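Local structure of mitochondrial edited mRNA stability factor 1 (Trypanosoma brucei, 6NL1) at residues D197-R202 with P289-V294. The protein is a Nudix-family protein of mitochondrial mRNA processing that probably acts on the 5' ends of transcripts and stabilises edited mRNAs. Residues are numbered along the deposited sequence; the frame is centred on the assembly and turned at random.
With SO4 (sulfate ion), chain B.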
ATOM      1  N   ASP A 197      12.981  -0.687   5.789  1.00 38.37           N
ATOM      2  CA  ASP A 197      11.664  -0.520   6.378  1.00 38.58           C
ATOM      3  C   ASP A 197      10.713  -0.226   5.215  1.00 31.24           C
ATOM      4  O   ASP A 197      10.328   0.923   5.001  1.00 34.19           O
ATOM      5  CB  ASP A 197      11.726   0.646   7.378  1.00 43.73           C
ATOM      6  CG  ASP A 197      10.394   0.937   8.063  1.00 80.48           C
ATOM      7  OD1 ASP A 197       9.731  -0.018   8.521  1.00 90.58           O
ATOM      8  OD2 ASP A 197      10.023   2.135   8.158  1.00 63.57           O
ATOM      9  N   PRO A 198      10.372  -1.258   4.419  1.00 35.80           N
ATOM     10  CA  PRO A 198       9.484  -1.023   3.273  1.00 34.47           C
ATOM     11  C   PRO A 198       8.163  -0.486   3.778  1.00 34.35           C
ATOM     12  O   PRO A 198       7.632  -1.002   4.762  1.00 30.37           O
ATOM     13  CB  PRO A 198       9.277  -2.427   2.675  1.00 34.66           C
ATOM     14  CG  PRO A 198      10.388  -3.254   3.220  1.00 45.73           C
ATOM     15  CD  PRO A 198      10.690  -2.685   4.581  1.00 44.05           C
ATOM     16  N   VAL A 199       7.648   0.550   3.131  1.00 20.33           N
ATOM     17  CA  VAL A 199       6.416   1.184   3.579  1.00 24.32           C
ATOM     18  C   VAL A 199       5.609   1.652   2.380  1.00 22.47           C
ATOM     19  O   VAL A 199       6.110   1.695   1.265  1.00 25.67           O
ATOM     20  CB  VAL A 199       6.723   2.426   4.453  1.00 25.64           C
ATOM     21  CG1 VAL A 199       7.429   2.022   5.757  1.00 19.59           C
ATOM     22  CG2 VAL A 199       7.571   3.423   3.659  1.00 19.52           C
ATOM     23  N   TYR A 200       4.350   1.986   2.623  1.00 26.54           N
ATOM     24  CA  TYR A 200       3.575   2.762   1.672  1.00 18.97           C
ATOM     25  C   TYR A 200       4.034   4.213   1.789  1.00 24.23           C
ATOM     26  O   TYR A 200       4.471   4.656   2.856  1.00 28.03           O
ATOM     27  CB  TYR A 200       2.087   2.679   2.014  1.00 18.91           C
ATOM     28  CG  TYR A 200       1.398   1.392   1.588  1.00 22.69           C
ATOM     29  CD1 TYR A 200       0.093   1.117   1.987  1.00 32.19           C
ATOM     30  CD2 TYR A 200       2.035   0.475   0.759  1.00 33.29           C
ATOM     31  CE1 TYR A 200      -0.560  -0.041   1.586  1.00 25.47           C
ATOM     32  CE2 TYR A 200       1.394  -0.694   0.347  1.00 30.24           C
ATOM     33  CZ  TYR A 200       0.096  -0.944   0.763  1.00 26.94           C
ATOM     34  OH  TYR A 200      -0.547  -2.097   0.375  1.00 28.29           O
ATOM     35  N   VAL A 201       3.940   4.953   0.696  1.00 25.65           N
ATOM     36  CA  VAL A 201       4.255   6.371   0.718  1.00 20.10           C
ATOM     37  C   VAL A 201       3.113   7.159   0.114  1.00 28.20           C
ATOM     38  O   VAL A 201       2.435   6.686  -0.805  1.00 24.52           O
ATOM     39  CB  VAL A 201       5.566   6.703  -0.057  1.00 25.65           C
ATOM     40  CG1 VAL A 201       6.753   6.093   0.654  1.00 16.11           C
ATOM     41  CG2 VAL A 201       5.483   6.237  -1.540  1.00 15.83           C
ATOM     42  N   ARG A 202       2.893   8.353   0.648  1.00 20.04           N
ATOM     43  CA  ARG A 202       1.896   9.256   0.104  1.00 19.07           C
ATOM     44  C   ARG A 202       2.574  10.613  -0.047  1.00 28.06           C
ATOM     45  O   ARG A 202       3.157  11.134   0.898  1.00 26.64           O
ATOM     46  CB  ARG A 202       0.674   9.344   1.022  1.00 19.56           C
ATOM     47  CG  ARG A 202      -0.134   8.057   1.151  1.00 21.59           C
ATOM     48  CD  ARG A 202      -0.749   7.625  -0.199  1.00 18.00           C
ATOM     49  NE  ARG A 202      -1.558   6.414  -0.037  1.00 23.05           N
ATOM     50  CZ  ARG A 202      -1.110   5.173  -0.226  1.00 33.61           C
ATOM     51  NH1 ARG A 202       0.152   4.955  -0.585  1.00 22.48           N
ATOM     52  NH2 ARG A 202      -1.923   4.142  -0.056  1.00 27.57           N
ATOM     53  N   PRO A 289       3.238   0.571   7.783  1.00 22.42           N
ATOM     54  CA  PRO A 289       3.279   2.020   7.983  1.00 27.30           C
ATOM     55  C   PRO A 289       3.137   2.778   6.659  1.00 28.88           C
ATOM     56  O   PRO A 289       3.540   2.316   5.589  1.00 26.88           O
ATOM     57  CB  PRO A 289       4.674   2.256   8.580  1.00 27.41           C
ATOM     58  CG  PRO A 289       5.051   0.921   9.222  1.00 24.37           C
ATOM     59  CD  PRO A 289       4.461  -0.098   8.269  1.00 22.47           C
ATOM     60  N   VAL A 290       2.532   3.952   6.747  1.00 24.32           N
ATOM     61  CA  VAL A 290       2.440   4.863   5.627  1.00 21.75           C
ATOM     62  C   VAL A 290       3.270   6.110   5.947  1.00 25.26           C
ATOM     63  O   VAL A 290       3.054   6.755   6.967  1.00 25.94           O
ATOM     64  CB  VAL A 290       0.977   5.272   5.374  1.00 25.15           C
ATOM     65  CG1 VAL A 290       0.898   6.226   4.215  1.00 22.76           C
ATOM     66  CG2 VAL A 290       0.094   4.030   5.125  1.00 19.77           C
ATOM     67  N   ARG A 291       4.224   6.436   5.077  1.00 24.26           N
ATOM     68  CA  ARG A 291       5.041   7.636   5.241  1.00 25.08           C
ATOM     69  C   ARG A 291       4.513   8.763   4.370  1.00 31.12           C
ATOM     70  O   ARG A 291       4.255   8.583   3.172  1.00 26.96           O
ATOM     71  CB  ARG A 291       6.499   7.353   4.885  1.00 27.45           C
ATOM     72  CG  ARG A 291       7.175   6.409   5.835  1.00 36.05           C
ATOM     73  CD  ARG A 291       8.462   7.008   6.333  1.00 41.08           C
ATOM     74  NE  ARG A 291       8.680   6.728   7.747  1.00 63.59           N
ATOM     75  CZ  ARG A 291       9.786   7.053   8.403  1.00 74.00           C
ATOM     76  NH1 ARG A 291      10.775   7.673   7.769  1.00 55.60           N
ATOM     77  NH2 ARG A 291       9.902   6.759   9.692  1.00 96.96           N
ATOM     78  N   TYR A 292       4.365   9.926   4.982  1.00 25.37           N
ATOM     79  CA  TYR A 292       3.761  11.074   4.327  1.00 25.77           C
ATOM     80  C   TYR A 292       4.784  12.138   3.966  1.00 31.73           C
ATOM     81  O   TYR A 292       5.804  12.306   4.647  1.00 27.08           O
ATOM     82  CB  TYR A 292       2.655  11.668   5.214  1.00 23.75           C
ATOM     83  CG  TYR A 292       1.432  10.797   5.242  1.00 26.52           C
ATOM     84  CD1 TYR A 292       0.417  10.965   4.301  1.00 26.67           C
ATOM     85  CD2 TYR A 292       1.311   9.767   6.164  1.00 22.87           C
ATOM     86  CE1 TYR A 292      -0.701  10.144   4.301  1.00 26.30           C
ATOM     87  CE2 TYR A 292       0.191   8.938   6.172  1.00 31.73           C
ATOM     88  CZ  TYR A 292      -0.807   9.130   5.236  1.00 27.95           C
ATOM     89  OH  TYR A 292      -1.926   8.322   5.236  1.00 37.37           O
ATOM     90  N   PHE A 293       4.487  12.841   2.881  1.00 30.66           N
ATOM     91  CA  PHE A 293       5.281  13.969   2.407  1.00 25.46           C
ATOM     92  C   PHE A 293       4.292  15.029   1.953  1.00 28.56           C
ATOM     93  O   PHE A 293       3.150  14.700   1.624  1.00 29.58           O
ATOM     94  CB  PHE A 293       6.151  13.547   1.215  1.00 21.94           C
ATOM     95  CG  PHE A 293       7.131  12.450   1.536  1.00 23.11           C
ATOM     96  CD1 PHE A 293       8.457  12.754   1.840  1.00 27.82           C
ATOM     97  CD2 PHE A 293       6.722  11.114   1.553  1.00 25.75           C
ATOM     98  CE1 PHE A 293       9.369  11.747   2.141  1.00 27.67           C
ATOM     99  CE2 PHE A 293       7.620  10.103   1.855  1.00 27.42           C
ATOM    100  CZ  PHE A 293       8.946  10.416   2.154  1.00 30.78           C
ATOM    101  N   VAL A 294       4.711  16.291   1.937  1.00 29.59           N
ATOM    102  CA  VAL A 294       3.913  17.333   1.299  1.00 26.31           C
ATOM    103  C   VAL A 294       4.753  18.095   0.294  1.00 33.59           C
ATOM    104  O   VAL A 294       5.973  18.203   0.444  1.00 23.82           O
ATOM    105  CB  VAL A 294       3.323  18.350   2.304  1.00 30.36           C
ATOM    106  CG1 VAL A 294       2.377  17.660   3.283  1.00 26.95           C
ATOM    107  CG2 VAL A 294       4.439  19.119   3.022  1.00 23.08           C
TER
HETATM  108  S   SO4 B 401      -4.127   8.250   2.200  1.00 54.24           S
HETATM  109  O1  SO4 B 401      -3.809   8.452   0.794  1.00 45.71           O
HETATM  110  O2  SO4 B 401      -3.893   6.839   2.501  1.00 82.66           O
HETATM  111  O3  SO4 B 401      -3.316   9.091   3.072  1.00 52.35           O
HETATM  112  O4  SO4 B 401      -5.528   8.592   2.436  1.00 77.35           O
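R202 and Y292 both reach a sulfate ion from neighbouring parallel strands. Y292 OH donates to sulfate O3 at 2.7 Å, and this oxygen lies in the plane of the tyrosine ring, at its edge. R202 NE makes two weak bonds, to O1 at 3.1 Å and to O2. The arginine chain bends at its second torsion (chi2 -63°). This lets NH1 turn back to V201 O at 2.9 Å, with the carbonyl oxygen close to the guanidinium plane, while NE faces the ion. L239 N also binds the sulfate, and NH1 has a weak second acceptor in K242 O.

Four backbone bonds join 197-202 to 289-294, on the parallel strands 200-207 and 290-296; the first uses P289 O, just before the second strand. Y200 N donates to P289 O, and Y200 O accepts from R291 N. R202 N donates to R291 O at 2.9 Å, and R202 O accepts from F293 N. The same R202 O lies at the edge of the F293 ring, 3.6 Å from CD2.

On the sulfate side, R202 CB meets Y292 CE1 at 3.6 Å, and R202 CG meets V290 CG1 at 3.7 Å. Y200 CB touches V290 CG2, while the Y200 hydroxyl is hydrogen-bonded to E120. On the other face, towards helix 250-262, V201 CG1 packs loosely on the edge of F293. Before the strand, V199 CG2 rests on R291 CG at 3.7 Å.

Both R202 and Y292 contact GDP in another structure of this protein. The sulfate, probably from the crystallisation liquor, is therefore consistent with an anion position in the nucleotide pocket, perhaps one used by a phosphate.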